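Local coordinates for oxygenase-reductase (PDB 4OSP), which reduces the C-6 ketone of angucyclinones with NADPH, acting as the C-terminal ketoreductase domain of a longer protein of urdamycin biosynthesis, at residues T22-G27 with A31-L36; A235-F240 with S252-S257. All coordinates share one frame; numbering follows the deposited sequence.

In the fold
Following the chain from the N terminus, contact 1 comes at once: strand 18-21 ends, loop 22-27 turns into the first turn of helix 27-38, and the contact closes that short turn with three residues between its segments. Most of the Rossmann domain then passes before contact 2, where ten residues join helix 231-242 to strand 253-256. The two contacts are in series, neither nested nor crossed, with centres about 14 Å apart. Even so they touch, because helices 27-38 and 231-242 pack on one another: A31 lies against A235, T32 against V238, R35 against A239, and R35 NH1 forms a 2.8 Å salt bridge with D236 OD1.

Contact 1 of 2, residues T22-G27 with A31-L36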
loop_
_atom_site.group_PDB
_atom_site.type_symbol
_atom_site.label_atom_id
_atom_site.label_comp_id
_atom_site.label_asym_id
_atom_site.label_seq_id
_atom_site.Cartn_x
_atom_site.Cartn_y
_atom_site.Cartn_z
ATOM N N THR B 22 -22.249 -14.004 -6.967
ATOM C CA THR B 22 -23.182 -13.889 -5.846
ATOM C C THR B 22 -23.824 -12.518 -5.832
ATOM O O THR B 22 -23.237 -11.558 -6.325
ATOM C CB THR B 22 -22.528 -14.187 -4.471
ATOM O OG1 THR B 22 -21.461 -13.267 -4.217
ATOM C CG2 THR B 22 -22.006 -15.612 -4.423
ATOM N N GLY B 23 -25.041 -12.435 -5.288
ATOM C CA GLY B 23 -25.798 -11.172 -5.231
ATOM C C GLY B 23 -25.925 -10.567 -6.610
ATOM O O GLY B 23 -25.585 -9.412 -6.836
ATOM N N SER B 24 -26.447 -11.365 -7.523
ATOM C CA SER B 24 -26.263 -11.161 -8.942
ATOM C C SER B 24 -27.546 -10.656 -9.650
ATOM O O SER B 24 -27.623 -10.631 -10.894
ATOM C CB SER B 24 -25.833 -12.492 -9.543
ATOM O OG SER B 24 -25.173 -12.297 -10.758
ATOM N N SER B 25 -28.549 -10.272 -8.868
ATOM C CA SER B 25 -29.830 -9.895 -9.441
ATOM C C SER B 25 -29.942 -8.378 -9.679
ATOM O O SER B 25 -30.858 -7.918 -10.368
ATOM C CB SER B 25 -30.980 -10.412 -8.565
ATOM O OG SER B 25 -30.991 -9.777 -7.294
ATOM N N ARG B 26 -28.975 -7.624 -9.143
ATOM C CA ARG B 26 -29.015 -6.156 -9.090
ATOM C C ARG B 26 -27.616 -5.546 -9.250
ATOM O O ARG B 26 -26.610 -6.177 -8.883
ATOM C CB ARG B 26 -29.575 -5.699 -7.732
ATOM C CG ARG B 26 -31.073 -5.866 -7.555
ATOM C CD ARG B 26 -31.846 -4.667 -8.089
ATOM N NE ARG B 26 -33.293 -4.884 -8.034
ATOM C CZ ARG B 26 -34.017 -5.430 -9.013
ATOM N NH1 ARG B 26 -33.437 -5.818 -10.148
ATOM N NH2 ARG B 26 -35.326 -5.588 -8.858
ATOM N N GLY B 27 -27.566 -4.317 -9.779
ATOM C CA GLY B 27 -26.369 -3.459 -9.700
ATOM C C GLY B 27 -25.096 -4.063 -10.268
ATOM O O GLY B 27 -25.113 -4.667 -11.346
ATOM N N ALA B 31 -24.561 -6.605 -13.657
ATOM C CA ALA B 31 -23.763 -6.241 -14.835
ATOM C C ALA B 31 -22.586 -7.198 -15.043
ATOM O O ALA B 31 -22.207 -7.502 -16.196
ATOM C CB ALA B 31 -23.273 -4.809 -14.726
ATOM N N THR B 32 -22.009 -7.665 -13.935
ATOM C CA THR B 32 -20.916 -8.629 -13.992
ATOM C C THR B 32 -21.387 -9.932 -14.623
ATOM O O THR B 32 -20.742 -10.448 -15.557
ATOM C CB THR B 32 -20.318 -8.910 -12.597
ATOM O OG1 THR B 32 -19.792 -7.692 -12.049
ATOM C CG2 THR B 32 -19.200 -9.939 -12.696
ATOM N N ALA B 33 -22.518 -10.450 -14.129
ATOM C CA ALA B 33 -23.114 -11.655 -14.702
ATOM C C ALA B 33 -23.370 -11.472 -16.206
ATOM O O ALA B 33 -23.049 -12.355 -17.019
ATOM C CB ALA B 33 -24.397 -12.037 -13.964
ATOM N N ILE B 34 -23.906 -10.313 -16.576
ATOM C CA ILE B 34 -24.163 -10.001 -17.984
ATOM C C ILE B 34 -22.883 -9.988 -18.846
ATOM O O ILE B 34 -22.846 -10.592 -19.929
ATOM C CB ILE B 34 -24.972 -8.683 -18.129
ATOM C CG1 ILE B 34 -26.420 -8.903 -17.656
ATOM C CG2 ILE B 34 -24.929 -8.159 -19.565
ATOM C CD1 ILE B 34 -27.208 -7.625 -17.397
ATOM N N ARG B 35 -21.832 -9.326 -18.366
ATOM C CA ARG B 35 -20.601 -9.224 -19.157
ATOM C C ARG B 35 -19.903 -10.585 -19.331
ATOM O O ARG B 35 -19.416 -10.905 -20.422
ATOM C CB ARG B 35 -19.638 -8.156 -18.584
ATOM C CG ARG B 35 -18.320 -8.013 -19.353
ATOM C CD ARG B 35 -18.542 -7.531 -20.780
ATOM N NE ARG B 35 -17.389 -7.760 -21.661
ATOM C CZ ARG B 35 -16.491 -6.826 -21.971
ATOM N NH1 ARG B 35 -16.596 -5.601 -21.465
ATOM N NH2 ARG B 35 -15.489 -7.110 -22.789
ATOM N N LEU B 36 -19.867 -11.380 -18.260
ATOM C CA LEU B 36 -19.322 -12.739 -18.329
ATOM C C LEU B 36 -20.049 -13.602 -19.363
ATOM O O LEU B 36 -19.413 -14.212 -20.224
ATOM C CB LEU B 36 -19.335 -13.410 -16.947
ATOM C CG LEU B 36 -18.419 -12.783 -15.889
ATOM C CD1 LEU B 36 -18.595 -13.471 -14.539
ATOM C CD2 LEU B 36 -16.958 -12.784 -16.317
#
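G27 and A31 lie 6.4 Å apart between their CA atoms and share a backbone bond with the four-residue spacing of an alpha helix. A31 N donates to G27 O at 3.1 Å, with an N-H...O angle of 168°. Further back, loop 22-27 passes the next part of the helix at S24 and A33, whose CA atoms are 6.6 Å apart. Both G23 and G27 have positive phi, and between them the chain turns into the helix. This is the TGxxxGxG sequence of the short-chain dehydrogenase/reductase Rossmann fold, linking strand 18-21 to helix 27-38; G23, S25, R26 and, just beyond, I28 bind NADP(+). Among the side chains S24 does the touching. A chi1 of -158° turns its OG away from the backbone N and beside the carbonyl carbon, which brings it against the methyl of A33, OG to CB 3.3 Å, a close polar-to-apolar approach with A33 CB directed at the loop. The A31 methyl has a lesser part, its CB resting 3.9 Å from G27 O beside the backbone bond. Strand 42-47 backs this corner, V45 touching S24 and V43 touching A33, while H46 ND1 is hydrogen-bonded to G23 N. T22 OG1 is held by the backbone N atoms of N107 and A108.

Contact 2 of 2, residues A235-F240 with S252-S257; sequences ADVVAF and SYLDAS
No flat group takes part in the close contact, which V237 makes with L254 and A256; the nearest ring is that of F240, whose CD2 lies 4.6 Å from L254 CD2. F240 is directed toward the strand segment and also touches I249 of its own chain, whereas Y253 lies too far off to meet the helix segment, its ring making a cation-pi contact with R161. The D255 carboxylate takes a bond from S257 OG to its OD1 (2.6 Å), met on the syn side and 22° out of the carboxylate plane. The apolar contact centres on V237, which spreads its two methyls over L254 and A256. With CG1 anti to the backbone N (chi1 173°) and CG2 beside it, each methyl faces a different strand residue. CG1 lies 3.7 Å from L254 CD2 and 4.1 Å from L254 CB, and the two side chains cross obliquely; CG2 meets the methyl of A256, CB, at 4.0 Å. In the Rossmann fold this places helix 231-242 against strand 253-256, which pairs in parallel with strand 194-204 of the central sheet. L254 and A256, two residues apart, both aim their CB at the helix, whereas D255 between them points away and centres an inverse gamma turn, with a weak bond from A256 N to L254 O. The same elements meet the second subunit, as is usual in tetrameric short-chain dehydrogenases: F240 stacks on F240 of the second subunit, I249 of that subunit packs on both V237 and L254, and D236 OD2 forms a salt bridge with its R247.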
loop_
_atom_site.group_PDB
_atom_site.type_symbol
_atom_site.label_atom_id
_atom_site.label_comp_id
_atom_site.label_asym_id
_atom_site.label_seq_id
_atom_site.Cartn_x
_atom_site.Cartn_y
_atom_site.Cartn_z
ATOM N N ALA B 235 -18.031 -4.034 -13.911
ATOM C CA ALA B 235 -18.270 -5.332 -14.521
ATOM C C ALA B 235 -17.176 -5.666 -15.539
ATOM O O ALA B 235 -16.765 -6.810 -15.662
ATOM C CB ALA B 235 -19.643 -5.351 -15.175
ATOM N N ASP B 236 -16.691 -4.648 -16.243
ATOM C CA ASP B 236 -15.721 -4.846 -17.313
ATOM C C ASP B 236 -14.321 -5.176 -16.802
ATOM O O ASP B 236 -13.508 -5.772 -17.512
ATOM C CB ASP B 236 -15.690 -3.626 -18.233
ATOM C CG ASP B 236 -16.955 -3.501 -19.086
ATOM O OD1 ASP B 236 -17.734 -4.473 -19.164
ATOM O OD2 ASP B 236 -17.172 -2.429 -19.682
ATOM N N VAL B 237 -14.043 -4.785 -15.570
ATOM C CA VAL B 237 -12.770 -5.102 -14.944
ATOM C C VAL B 237 -12.797 -6.552 -14.475
ATOM O O VAL B 237 -11.855 -7.301 -14.712
ATOM C CB VAL B 237 -12.470 -4.153 -13.766
ATOM C CG1 VAL B 237 -11.227 -4.607 -13.023
ATOM C CG2 VAL B 237 -12.280 -2.732 -14.286
ATOM N N VAL B 238 -13.900 -6.940 -13.834
ATOM C CA VAL B 238 -14.107 -8.328 -13.420
ATOM C C VAL B 238 -13.928 -9.289 -14.596
ATOM O O VAL B 238 -13.271 -10.321 -14.465
ATOM C CB VAL B 238 -15.507 -8.545 -12.803
ATOM C CG1 VAL B 238 -15.681 -10.016 -12.421
ATOM C CG2 VAL B 238 -15.700 -7.646 -11.583
ATOM N N ALA B 239 -14.506 -8.936 -15.743
ATOM C CA ALA B 239 -14.428 -9.782 -16.931
ATOM C C ALA B 239 -12.990 -9.977 -17.392
ATOM O O ALA B 239 -12.600 -11.074 -17.772
ATOM C CB ALA B 239 -15.270 -9.196 -18.053
ATOM N N PHE B 240 -12.206 -8.901 -17.355
ATOM C CA PHE B 240 -10.792 -8.989 -17.643
ATOM C C PHE B 240 -10.075 -9.959 -16.690
ATOM O O PHE B 240 -9.350 -10.848 -17.137
ATOM C CB PHE B 240 -10.146 -7.607 -17.571
ATOM C CG PHE B 240 -8.645 -7.653 -17.481
ATOM C CD1 PHE B 240 -7.879 -8.116 -18.563
ATOM C CD2 PHE B 240 -7.996 -7.286 -16.309
ATOM C CE1 PHE B 240 -6.507 -8.187 -18.468
ATOM C CE2 PHE B 240 -6.618 -7.348 -16.217
ATOM C CZ PHE B 240 -5.875 -7.793 -17.296
ATOM N N SER B 252 -3.800 -9.334 -5.967
ATOM C CA SER B 252 -3.786 -7.882 -6.062
ATOM C C SER B 252 -5.176 -7.269 -5.953
ATOM O O SER B 252 -6.179 -7.980 -5.882
ATOM C CB SER B 252 -3.092 -7.427 -7.349
ATOM O OG SER B 252 -3.914 -7.668 -8.473
ATOM N N TYR B 253 -5.209 -5.939 -5.925
ATOM C CA TYR B 253 -6.423 -5.164 -5.744
ATOM C C TYR B 253 -6.549 -4.217 -6.951
ATOM O O TYR B 253 -5.668 -3.413 -7.207
ATOM C CB TYR B 253 -6.334 -4.390 -4.414
ATOM C CG TYR B 253 -7.487 -3.427 -4.126
ATOM C CD1 TYR B 253 -7.486 -2.134 -4.654
ATOM C CD2 TYR B 253 -8.567 -3.802 -3.286
ATOM C CE1 TYR B 253 -8.516 -1.247 -4.385
ATOM C CE2 TYR B 253 -9.611 -2.919 -3.025
ATOM C CZ TYR B 253 -9.579 -1.643 -3.582
ATOM O OH TYR B 253 -10.593 -0.735 -3.332
ATOM N N LEU B 254 -7.620 -4.363 -7.722
ATOM C CA LEU B 254 -7.868 -3.469 -8.854
ATOM C C LEU B 254 -8.761 -2.296 -8.473
ATOM O O LEU B 254 -9.825 -2.469 -7.875
ATOM C CB LEU B 254 -8.428 -4.234 -10.055
ATOM C CG LEU B 254 -7.304 -4.905 -10.840
ATOM C CD1 LEU B 254 -7.046 -6.303 -10.307
ATOM C CD2 LEU B 254 -7.573 -4.931 -12.333
ATOM N N ASP B 255 -8.307 -1.098 -8.811
ATOM C CA ASP B 255 -8.967 0.119 -8.381
ATOM C C ASP B 255 -9.944 0.589 -9.452
ATOM O O ASP B 255 -9.632 1.468 -10.263
ATOM C CB ASP B 255 -7.919 1.186 -8.067
ATOM C CG ASP B 255 -8.525 2.509 -7.667
ATOM O OD1 ASP B 255 -9.730 2.573 -7.330
ATOM O OD2 ASP B 255 -7.781 3.506 -7.689
ATOM N N ALA B 256 -11.129 -0.018 -9.452
ATOM C CA ALA B 256 -12.183 0.302 -10.431
ATOM C C ALA B 256 -13.131 1.363 -9.886
ATOM O O ALA B 256 -14.330 1.126 -9.747
ATOM C CB ALA B 256 -12.947 -0.953 -10.815
ATOM N N SER B 257 -12.584 2.541 -9.598
ATOM C CA SER B 257 -13.347 3.616 -8.958
ATOM C C SER B 257 -13.235 4.963 -9.690
ATOM O O SER B 257 -13.644 5.991 -9.154
ATOM C CB SER B 257 -12.862 3.799 -7.519
ATOM O OG SER B 257 -11.555 4.346 -7.506
#